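Long-range contacts in pyruvate kinase (Pseudomonas aeruginosa, PDB 6QXL), which probably catalyses the last step of glycolysis, the transfer of phosphate from phosphoenolpyruvate to ADP that yields pyruvate and ATP: residues Asp90-Thr96 with Asp142-Val148; Asp114-Cys119 with Arg162-Thr168. All coordinates share one frame; numbering follows the deposited sequence.

Contact 1 (Asp90-Thr96 with Asp142-Val148); sequences DKFRFST and DELRCRV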
ATOM      1  N   ASP A  90     -12.090  55.797  -2.305  1.00 42.54           N
ATOM      2  CA  ASP A  90     -12.927  56.501  -3.265  1.00 45.89           C
ATOM      3  C   ASP A  90     -14.303  55.857  -3.385  1.00 45.95           C
ATOM      4  O   ASP A  90     -14.490  54.668  -3.111  1.00 47.88           O
ATOM      5  CB  ASP A  90     -12.296  56.530  -4.666  1.00 52.47           C
ATOM      6  CG  ASP A  90     -11.060  57.420  -4.753  1.00 62.56           C
ATOM      7  OD1 ASP A  90     -10.609  57.904  -3.686  1.00 68.46           O
ATOM      8  OD2 ASP A  90     -10.530  57.601  -5.878  1.00 59.87           O
ATOM      9  N   LYS A  91     -15.272  56.660  -3.803  1.00 41.58           N
ATOM     10  CA  LYS A  91     -16.627  56.198  -4.047  1.00 37.14           C
ATOM     11  C   LYS A  91     -16.827  56.033  -5.539  1.00 37.89           C
ATOM     12  O   LYS A  91     -16.285  56.802  -6.348  1.00 38.38           O
ATOM     13  CB  LYS A  91     -17.635  57.184  -3.509  1.00 38.75           C
ATOM     14  CG  LYS A  91     -17.483  57.488  -2.023  1.00 43.91           C
ATOM     15  CD  LYS A  91     -17.650  56.276  -1.103  1.00 49.68           C
ATOM     16  CE  LYS A  91     -17.737  56.836   0.330  1.00 50.98           C
ATOM     17  NZ  LYS A  91     -17.736  55.707   1.252  1.00 55.08           N
ATOM     18  N   PHE A  92     -17.577  55.004  -5.912  1.00 39.28           N
ATOM     19  CA  PHE A  92     -17.770  54.694  -7.310  1.00 35.85           C
ATOM     20  C   PHE A  92     -19.086  53.969  -7.518  1.00 37.75           C
ATOM     21  O   PHE A  92     -19.521  53.212  -6.655  1.00 44.90           O
ATOM     22  CB  PHE A  92     -16.599  53.884  -7.850  1.00 34.22           C
ATOM     23  CG  PHE A  92     -16.545  53.813  -9.332  1.00 32.62           C
ATOM     24  CD1 PHE A  92     -16.055  54.893 -10.042  1.00 32.25           C
ATOM     25  CD2 PHE A  92     -17.020  52.707 -10.025  1.00 33.09           C
ATOM     26  CE1 PHE A  92     -16.034  54.866 -11.444  1.00 32.37           C
ATOM     27  CE2 PHE A  92     -16.992  52.668 -11.408  1.00 35.50           C
ATOM     28  CZ  PHE A  92     -16.491  53.755 -12.120  1.00 32.91           C
ATOM     29  N   ARG A  93     -19.697  54.197  -8.675  1.00 34.99           N
ATOM     30  CA  ARG A  93     -21.026  53.675  -8.953  1.00 34.76           C
ATOM     31  C   ARG A  93     -21.094  52.954 -10.282  1.00 34.45           C
ATOM     32  O   ARG A  93     -20.482  53.380 -11.267  1.00 34.53           O
ATOM     33  CB  ARG A  93     -22.042  54.822  -8.986  1.00 38.96           C
ATOM     34  CG  ARG A  93     -22.345  55.437  -7.648  1.00 45.17           C
ATOM     35  CD  ARG A  93     -23.382  56.553  -7.786  1.00 48.94           C
ATOM     36  NE  ARG A  93     -22.946  57.680  -8.590  1.00 50.65           N
ATOM     37  CZ  ARG A  93     -23.584  58.180  -9.676  1.00 48.81           C
ATOM     38  NH1 ARG A  93     -24.665  57.609 -10.169  1.00 41.23           N
ATOM     39  NH2 ARG A  93     -23.107  59.229 -10.304  1.00 52.12           N
ATOM     40  N   PHE A  94     -21.880  51.885 -10.291  1.00 30.17           N
ATOM     41  CA  PHE A  94     -22.207  51.150 -11.500  1.00 29.02           C
ATOM     42  C   PHE A  94     -23.707  51.358 -11.752  1.00 30.73           C
ATOM     43  O   PHE A  94     -24.509  50.977 -10.901  1.00 27.67           O
ATOM     44  CB  PHE A  94     -21.899  49.676 -11.316  1.00 26.95           C
ATOM     45  CG  PHE A  94     -20.470  49.395 -10.969  1.00 25.65           C
ATOM     46  CD1 PHE A  94     -19.505  49.361 -11.951  1.00 25.43           C
ATOM     47  CD2 PHE A  94     -20.085  49.180  -9.649  1.00 25.77           C
ATOM     48  CE1 PHE A  94     -18.190  49.134 -11.635  1.00 26.74           C
ATOM     49  CE2 PHE A  94     -18.746  48.958  -9.345  1.00 25.08           C
ATOM     50  CZ  PHE A  94     -17.809  48.931 -10.352  1.00 25.55           C
ATOM     51  N   SER A  95     -24.065  51.960 -12.901  1.00 29.06           N
ATOM     52  CA  SER A  95     -25.448  52.363 -13.117  1.00 31.99           C
ATOM     53  C   SER A  95     -25.980  51.896 -14.449  1.00 33.07           C
ATOM     54  O   SER A  95     -25.370  52.182 -15.534  1.00 36.01           O
ATOM     55  CB  SER A  95     -25.622  53.902 -13.029  1.00 34.99           C
ATOM     56  OG  SER A  95     -26.984  54.274 -13.205  1.00 37.52           O
ATOM     57  N   THR A  96     -27.153  51.295 -14.432  1.00 34.61           N
ATOM     58  CA  THR A  96     -27.840  50.911 -15.656  1.00 35.20           C
ATOM     59  C   THR A  96     -28.457  52.087 -16.359  1.00 32.77           C
ATOM     60  O   THR A  96     -28.734  52.015 -17.549  1.00 35.89           O
ATOM     61  CB  THR A  96     -28.951  49.873 -15.367  1.00 33.46           C
ATOM     62  OG1 THR A  96     -29.866  50.429 -14.462  1.00 32.42           O
ATOM     63  CG2 THR A  96     -28.342  48.568 -14.796  1.00 36.34           C
ATOM     64  N   ASP A 142     -31.428  50.935  -9.800  1.00 40.11           N
ATOM     65  CA  ASP A 142     -30.684  51.079 -11.023  1.00 36.39           C
ATOM     66  C   ASP A 142     -29.149  51.176 -10.846  1.00 32.33           C
ATOM     67  O   ASP A 142     -28.460  51.422 -11.835  1.00 36.02           O
ATOM     68  CB  ASP A 142     -31.198  52.293 -11.768  1.00 36.43           C
ATOM     69  CG  ASP A 142     -30.871  53.621 -11.058  1.00 43.05           C
ATOM     70  OD1 ASP A 142     -30.772  53.645  -9.811  1.00 39.61           O
ATOM     71  OD2 ASP A 142     -30.672  54.657 -11.755  1.00 42.06           O
ATOM     72  N   GLU A 143     -28.621  51.030  -9.628  1.00 30.38           N
ATOM     73  CA  GLU A 143     -27.210  51.216  -9.452  1.00 32.84           C
ATOM     74  C   GLU A 143     -26.677  50.612  -8.183  1.00 28.54           C
ATOM     75  O   GLU A 143     -27.434  50.405  -7.211  1.00 28.16           O
ATOM     76  CB  GLU A 143     -26.803  52.716  -9.492  1.00 41.77           C
ATOM     77  CG  GLU A 143     -27.297  53.601  -8.422  1.00 44.53           C
ATOM     78  CD  GLU A 143     -26.922  55.065  -8.629  1.00 46.34           C
ATOM     79  OE1 GLU A 143     -26.759  55.834  -7.621  1.00 45.14           O
ATOM     80  OE2 GLU A 143     -26.715  55.510  -9.748  1.00 50.33           O
ATOM     81  N   LEU A 144     -25.365  50.349  -8.181  1.00 28.88           N
ATOM     82  CA  LEU A 144     -24.655  49.919  -6.996  1.00 30.64           C
ATOM     83  C   LEU A 144     -23.675  51.030  -6.621  1.00 30.48           C
ATOM     84  O   LEU A 144     -22.917  51.521  -7.475  1.00 33.09           O
ATOM     85  CB  LEU A 144     -23.887  48.648  -7.250  1.00 33.53           C
ATOM     86  CG  LEU A 144     -24.684  47.379  -7.575  1.00 35.37           C
ATOM     87  CD1 LEU A 144     -23.717  46.213  -7.799  1.00 38.07           C
ATOM     88  CD2 LEU A 144     -25.648  46.929  -6.468  1.00 39.83           C
ATOM     89  N   ARG A 145     -23.699  51.435  -5.351  1.00 30.90           N
ATOM     90  CA  ARG A 145     -22.831  52.487  -4.854  1.00 31.17           C
ATOM     91  C   ARG A 145     -21.764  51.859  -3.988  1.00 31.09           C
ATOM     92  O   ARG A 145     -22.079  51.225  -2.969  1.00 31.39           O
ATOM     93  CB  ARG A 145     -23.623  53.481  -4.029  1.00 33.18           C
ATOM     94  CG  ARG A 145     -24.617  54.272  -4.855  1.00 34.73           C
ATOM     95  CD  ARG A 145     -25.642  54.974  -3.999  1.00 36.86           C
ATOM     96  NE  ARG A 145     -26.800  55.339  -4.822  1.00 36.37           N
ATOM     97  CZ  ARG A 145     -28.037  55.535  -4.406  1.00 36.59           C
ATOM     98  NH1 ARG A 145     -28.270  55.552  -3.087  1.00 36.61           N
ATOM     99  NH2 ARG A 145     -28.968  55.863  -5.271  1.00 37.62           N
ATOM    100  N   CYS A 146     -20.503  52.044  -4.383  1.00 29.08           N
ATOM    101  CA  CYS A 146     -19.410  51.269  -3.829  1.00 33.67           C
ATOM    102  C   CYS A 146     -18.290  52.121  -3.256  1.00 34.31           C
ATOM    103  O   CYS A 146     -18.157  53.317  -3.560  1.00 36.93           O
ATOM    104  CB  CYS A 146     -18.838  50.352  -4.909  1.00 34.40           C
ATOM    105  SG  CYS A 146     -20.069  49.310  -5.743  1.00 37.33           S
ATOM    106  N   ARG A 147     -17.485  51.483  -2.423  1.00 37.94           N
ATOM    107  CA  ARG A 147     -16.228  52.026  -1.932  1.00 42.41           C
ATOM    108  C   ARG A 147     -15.084  51.167  -2.470  1.00 44.18           C
ATOM    109  O   ARG A 147     -15.174  49.926  -2.464  1.00 41.18           O
ATOM    110  CB  ARG A 147     -16.215  52.004  -0.395  1.00 46.35           C
ATOM    111  CG  ARG A 147     -15.109  52.835   0.213  1.00 44.90           C
ATOM    112  CD  ARG A 147     -15.115  52.822   1.725  1.00 43.53           C
ATOM    113  NE  ARG A 147     -14.742  51.530   2.298  1.00 43.12           N
ATOM    114  CZ  ARG A 147     -15.550  50.635   2.875  1.00 40.76           C
ATOM    115  NH1 ARG A 147     -16.871  50.842   2.946  1.00 45.18           N
ATOM    116  NH2 ARG A 147     -15.045  49.523   3.377  1.00 38.89           N
ATOM    117  N   VAL A 148     -14.008  51.809  -2.911  1.00 45.76           N
ATOM    118  CA  VAL A 148     -12.852  51.088  -3.426  1.00 39.56           C
ATOM    119  C   VAL A 148     -12.025  50.539  -2.257  1.00 38.68           C
ATOM    120  O   VAL A 148     -11.643  51.269  -1.336  1.00 40.48           O
ATOM    121  CB  VAL A 148     -11.978  52.000  -4.313  1.00 39.20           C
ATOM    122  CG1 VAL A 148     -10.692  51.287  -4.750  1.00 41.18           C
ATOM    123  CG2 VAL A 148     -12.784  52.501  -5.514  1.00 38.94           C
TER

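Contact 2 (Asp114-Cys119 with Arg162-Thr168); sequences DLVKDC and RRGGGLT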
ATOM      1  N   ASP A 114     -29.520  42.564 -14.410  1.00 52.55           N
ATOM      2  CA  ASP A 114     -29.421  41.634 -13.288  1.00 53.98           C
ATOM      3  C   ASP A 114     -28.152  41.700 -12.369  1.00 49.08           C
ATOM      4  O   ASP A 114     -28.310  41.427 -11.203  1.00 42.99           O
ATOM      5  CB  ASP A 114     -29.487  40.185 -13.679  1.00 58.31           C
ATOM      6  CG  ASP A 114     -30.773  39.795 -14.454  1.00 59.48           C
ATOM      7  OD1 ASP A 114     -31.850  40.221 -14.024  1.00 62.99           O
ATOM      8  OD2 ASP A 114     -30.662  39.064 -15.452  1.00 61.22           O
ATOM      9  N   LEU A 115     -27.151  42.451 -12.812  1.00 45.05           N
ATOM     10  CA  LEU A 115     -26.015  42.738 -11.916  1.00 43.89           C
ATOM     11  C   LEU A 115     -26.489  43.433 -10.617  1.00 44.20           C
ATOM     12  O   LEU A 115     -26.118  43.044  -9.506  1.00 44.78           O
ATOM     13  CB  LEU A 115     -24.995  43.624 -12.574  1.00 45.89           C
ATOM     14  CG  LEU A 115     -23.750  43.895 -11.710  1.00 45.19           C
ATOM     15  CD1 LEU A 115     -22.916  42.638 -11.400  1.00 47.33           C
ATOM     16  CD2 LEU A 115     -22.786  44.856 -12.394  1.00 48.95           C
ATOM     17  N   VAL A 116     -27.300  44.436 -10.775  1.00 39.47           N
ATOM     18  CA  VAL A 116     -27.777  45.228  -9.658  1.00 42.02           C
ATOM     19  C   VAL A 116     -28.806  44.473  -8.821  1.00 40.56           C
ATOM     20  O   VAL A 116     -28.890  44.687  -7.600  1.00 43.83           O
ATOM     21  CB  VAL A 116     -28.381  46.573 -10.157  1.00 43.81           C
ATOM     22  CG1 VAL A 116     -29.102  47.360  -9.073  1.00 44.94           C
ATOM     23  CG2 VAL A 116     -27.352  47.448 -10.823  1.00 43.21           C
ATOM     24  N   LYS A 117     -29.542  43.580  -9.465  1.00 43.96           N
ATOM     25  CA  LYS A 117     -30.544  42.780  -8.778  1.00 46.64           C
ATOM     26  C   LYS A 117     -29.923  41.704  -7.903  1.00 43.37           C
ATOM     27  O   LYS A 117     -30.367  41.470  -6.785  1.00 44.22           O
ATOM     28  CB  LYS A 117     -31.503  42.132  -9.799  1.00 52.70           C
ATOM     29  CG  LYS A 117     -32.421  43.226 -10.424  1.00 62.52           C
ATOM     30  CD  LYS A 117     -33.584  42.752 -11.263  1.00 70.42           C
ATOM     31  CE  LYS A 117     -33.939  43.820 -12.312  1.00 72.27           C
ATOM     32  NZ  LYS A 117     -35.242  43.613 -12.996  1.00 72.66           N
ATOM     33  N   ASP A 118     -28.861  41.093  -8.375  1.00 39.36           N
ATOM     34  CA  ASP A 118     -28.204  39.979  -7.693  1.00 42.62           C
ATOM     35  C   ASP A 118     -27.250  40.427  -6.600  1.00 43.79           C
ATOM     36  O   ASP A 118     -27.068  39.734  -5.613  1.00 45.03           O
ATOM     37  CB  ASP A 118     -27.390  39.158  -8.673  1.00 44.97           C
ATOM     38  CG  ASP A 118     -28.282  38.503  -9.776  1.00 53.17           C
ATOM     39  OD1 ASP A 118     -29.582  38.504  -9.595  1.00 63.77           O
ATOM     40  OD2 ASP A 118     -27.647  38.064 -10.790  1.00 59.89           O
ATOM     41  N   CYS A 119     -26.759  41.698  -6.631  1.00 46.22           N
ATOM     42  CA  CYS A 119     -25.918  42.210  -5.616  1.00 41.54           C
ATOM     43  C   CYS A 119     -26.646  42.865  -4.419  1.00 41.25           C
ATOM     44  O   CYS A 119     -27.747  43.351  -4.597  1.00 39.08           O
ATOM     45  CB  CYS A 119     -24.880  43.092  -6.140  1.00 42.35           C
ATOM     46  SG  CYS A 119     -23.749  42.240  -7.213  1.00 46.27           S
ATOM     47  N   ARG A 162     -18.448  39.032  -8.966  1.00 39.36           N
ATOM     48  CA  ARG A 162     -18.638  39.034  -7.560  1.00 38.36           C
ATOM     49  C   ARG A 162     -17.825  37.929  -6.879  1.00 35.91           C
ATOM     50  O   ARG A 162     -17.879  36.775  -7.279  1.00 41.75           O
ATOM     51  CB  ARG A 162     -20.095  38.873  -7.257  1.00 38.94           C
ATOM     52  CG  ARG A 162     -20.436  39.102  -5.777  1.00 43.47           C
ATOM     53  CD  ARG A 162     -21.797  39.172  -5.364  1.00 45.94           C
ATOM     54  NE  ARG A 162     -22.491  37.928  -5.600  1.00 46.04           N
ATOM     55  CZ  ARG A 162     -23.735  37.707  -5.318  1.00 46.39           C
ATOM     56  NH1 ARG A 162     -24.493  38.609  -4.610  1.00 49.65           N
ATOM     57  NH2 ARG A 162     -24.306  36.561  -5.743  1.00 47.48           N
ATOM     58  N   ARG A 163     -17.148  38.317  -5.783  1.00 33.81           N
ATOM     59  CA  ARG A 163     -16.447  37.373  -4.967  1.00 38.40           C
ATOM     60  C   ARG A 163     -17.533  36.395  -4.415  1.00 39.54           C
ATOM     61  O   ARG A 163     -18.479  36.786  -3.797  1.00 45.91           O
ATOM     62  CB  ARG A 163     -15.745  38.061  -3.816  1.00 41.61           C
ATOM     63  CG  ARG A 163     -14.947  37.163  -2.880  1.00 42.90           C
ATOM     64  CD  ARG A 163     -13.994  38.043  -2.113  1.00 46.30           C
ATOM     65  NE  ARG A 163     -12.701  38.076  -2.793  1.00 52.56           N
ATOM     66  CZ  ARG A 163     -11.799  39.089  -2.747  1.00 63.86           C
ATOM     67  NH1 ARG A 163     -11.970  40.105  -1.928  1.00 67.39           N
ATOM     68  NH2 ARG A 163     -10.686  38.988  -3.433  1.00 64.84           N
ATOM     69  N   GLY A 164     -17.331  35.116  -4.651  1.00 41.21           N
ATOM     70  CA  GLY A 164     -18.233  34.098  -4.284  1.00 35.53           C
ATOM     71  C   GLY A 164     -19.085  33.589  -5.433  1.00 36.14           C
ATOM     72  O   GLY A 164     -19.795  32.617  -5.220  1.00 33.64           O
ATOM     73  N   GLY A 165     -19.142  34.329  -6.555  1.00 36.64           N
ATOM     74  CA  GLY A 165     -19.980  33.986  -7.658  1.00 38.36           C
ATOM     75  C   GLY A 165     -21.449  34.224  -7.400  1.00 38.74           C
ATOM     76  O   GLY A 165     -21.808  35.198  -6.749  1.00 42.03           O
ATOM     77  N   GLY A 166     -22.281  33.357  -7.962  1.00 43.21           N
ATOM     78  CA  GLY A 166     -23.719  33.372  -7.756  1.00 43.79           C
ATOM     79  C   GLY A 166     -24.521  34.383  -8.564  1.00 43.21           C
ATOM     80  O   GLY A 166     -25.642  34.665  -8.216  1.00 49.79           O
ATOM     81  N   LEU A 167     -23.917  34.951  -9.592  1.00 42.51           N
ATOM     82  CA  LEU A 167     -24.619  35.904 -10.441  1.00 44.68           C
ATOM     83  C   LEU A 167     -25.444  35.172 -11.465  1.00 44.36           C
ATOM     84  O   LEU A 167     -24.977  34.220 -12.043  1.00 46.66           O
ATOM     85  CB  LEU A 167     -23.654  36.855 -11.119  1.00 50.31           C
ATOM     86  CG  LEU A 167     -22.776  37.687 -10.194  1.00 51.80           C
ATOM     87  CD1 LEU A 167     -22.007  38.679 -11.027  1.00 51.53           C
ATOM     88  CD2 LEU A 167     -23.670  38.451  -9.184  1.00 49.41           C
ATOM     89  N   THR A 168     -26.643  35.612 -11.710  1.00 45.73           N
ATOM     90  CA  THR A 168     -27.475  35.161 -12.796  1.00 48.92           C
ATOM     91  C   THR A 168     -26.865  35.495 -14.153  1.00 53.15           C
ATOM     92  O   THR A 168     -26.314  36.563 -14.303  1.00 64.85           O
ATOM     93  CB  THR A 168     -28.838  35.878 -12.679  1.00 48.01           C
ATOM     94  OG1 THR A 168     -29.469  35.413 -11.482  1.00 46.52           O
ATOM     95  CG2 THR A 168     -29.714  35.685 -13.932  1.00 49.15           C
TER
HETATM   96  O   HOH W   1     -26.009  39.012 -13.041  1.00 43.49           O

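Contact 1 (Asp90-Thr96 with Asp142-Val148)
An antiparallel strand pair of the B domain, the small beta domain that pyruvate kinases carry on their TIM barrel, joins Phe92 to Cys146 and Phe94 to Leu144. Both are hydrogen-bonded pairs. Cys146 N reaches Phe92 O at 2.7 Å, and Leu144 N reaches Phe94 O at 2.9 Å. The axes of strands 91-95 and 143-148 approach to 4.6 Å, with their directions 150° apart. At one end Thr96 binds Asp142 O twice. Its backbone N comes nearly in line with the carbonyl, while OG1, 3.1 Å from Asp142 O, arrives from the flank and tilted from the carbonyl plane. With chi1 at 59°, OG1 sits between the backbone N and the carbonyl carbon of Thr96, which brings it to the same acceptor as the N-H.

Phe94 and Cys146 lie on the inner face of the sheet. The sulfur stands at the ring edge, with Cys146 SG 3.9 Å from Phe94 CE2. Phe92 CD2 lies over one face of the Phe94 ring, displaced toward its rim. Met134, Leu125 and Leu127 extend this apolar layer within the B-domain sheet, where strand 143-148 lies between strands 132-139 and 91-95.

The opposite face carries charge. Arg93 NH1 meets Glu143 OE2 at 3.0 Å, on the syn side, somewhat out of the carboxylate plane but within the guanidinium plane; guanidinium and carboxylate are turned 49° apart. Arg145 takes the other oxygen side-on, with NE 2.8 Å from Glu143 OE1 and NH2 bound to the same atom. The aliphatic parts of Arg93 and Arg145 run side by side, with CG atoms 3.8 Å apart. Glu143 thus probably offsets the charge of two arginines. Farther along this face, Lys91 and Arg147 both form salt bridges to Glu137.

Contact 2 (Asp114-Cys119 with Arg162-Thr168)
The last turn of helix 113-118 faces the loop after strand 159-162, whose chain makes a type II beta turn from Arg162 to Gly165 and then passes Asp118, with the CA atoms of Asp118 and Leu167 6.1 Å apart. Asp118 carries the polar contact. Its OD2 accepts the backbone N of Thr168 at 2.8 Å, from above the carboxylate plane. A water donates to Asp118 OD2 and to Thr168 O, so it bridges the helix and the loop. The side chains of Asp118 and Thr168 cross at about a right angle.

Leu167 fills the apolar side. Its CD2 lies 3.8 Å from Asp118 CB and also rests over the rim of one face of the Arg162 guanidinium. Its CD1 meets Leu115 CD1 at 4.1 Å. Arg162 folds back on its own turn: a bend at chi3 (63°) brings NE and NH2 side-on to Gly165 O, each 3.0 Å away. Gly165 O lies close to the guanidinium plane. NE comes nearly along its C=O bond and NH2 on a lone pair, so the two bonds fix how the group is turned. Arg162 NH1 forms a salt bridge with Asp123. Loop 163-168 leads from the B-domain sheet back toward the barrel, and the contact joins this return connection to the B-domain helix.

The centres of contacts 1 and 2 lie 14 Å apart. Their segments alternate along the chain: 90-96, 114-119, 142-148, then 162-168. All four belong to the excursion between barrel strands 64-68 and 190-193 that forms the B domain. Strands 91-95, 143-148 and 159-162 share one mixed sheet, and helix 113-118 packs beside it. The two contacts touch directly, with Leu144 CD1 3.7 Å from Cys119 CB. Contact 1 is the more distant from the chain's centre, whereas contact 2 lies nearer the barrel, with the Leu167 side chain about 13 Å from the bound magnesium ion. In pyruvate kinases the B domain closes over the active site, and both contacts probably move with it.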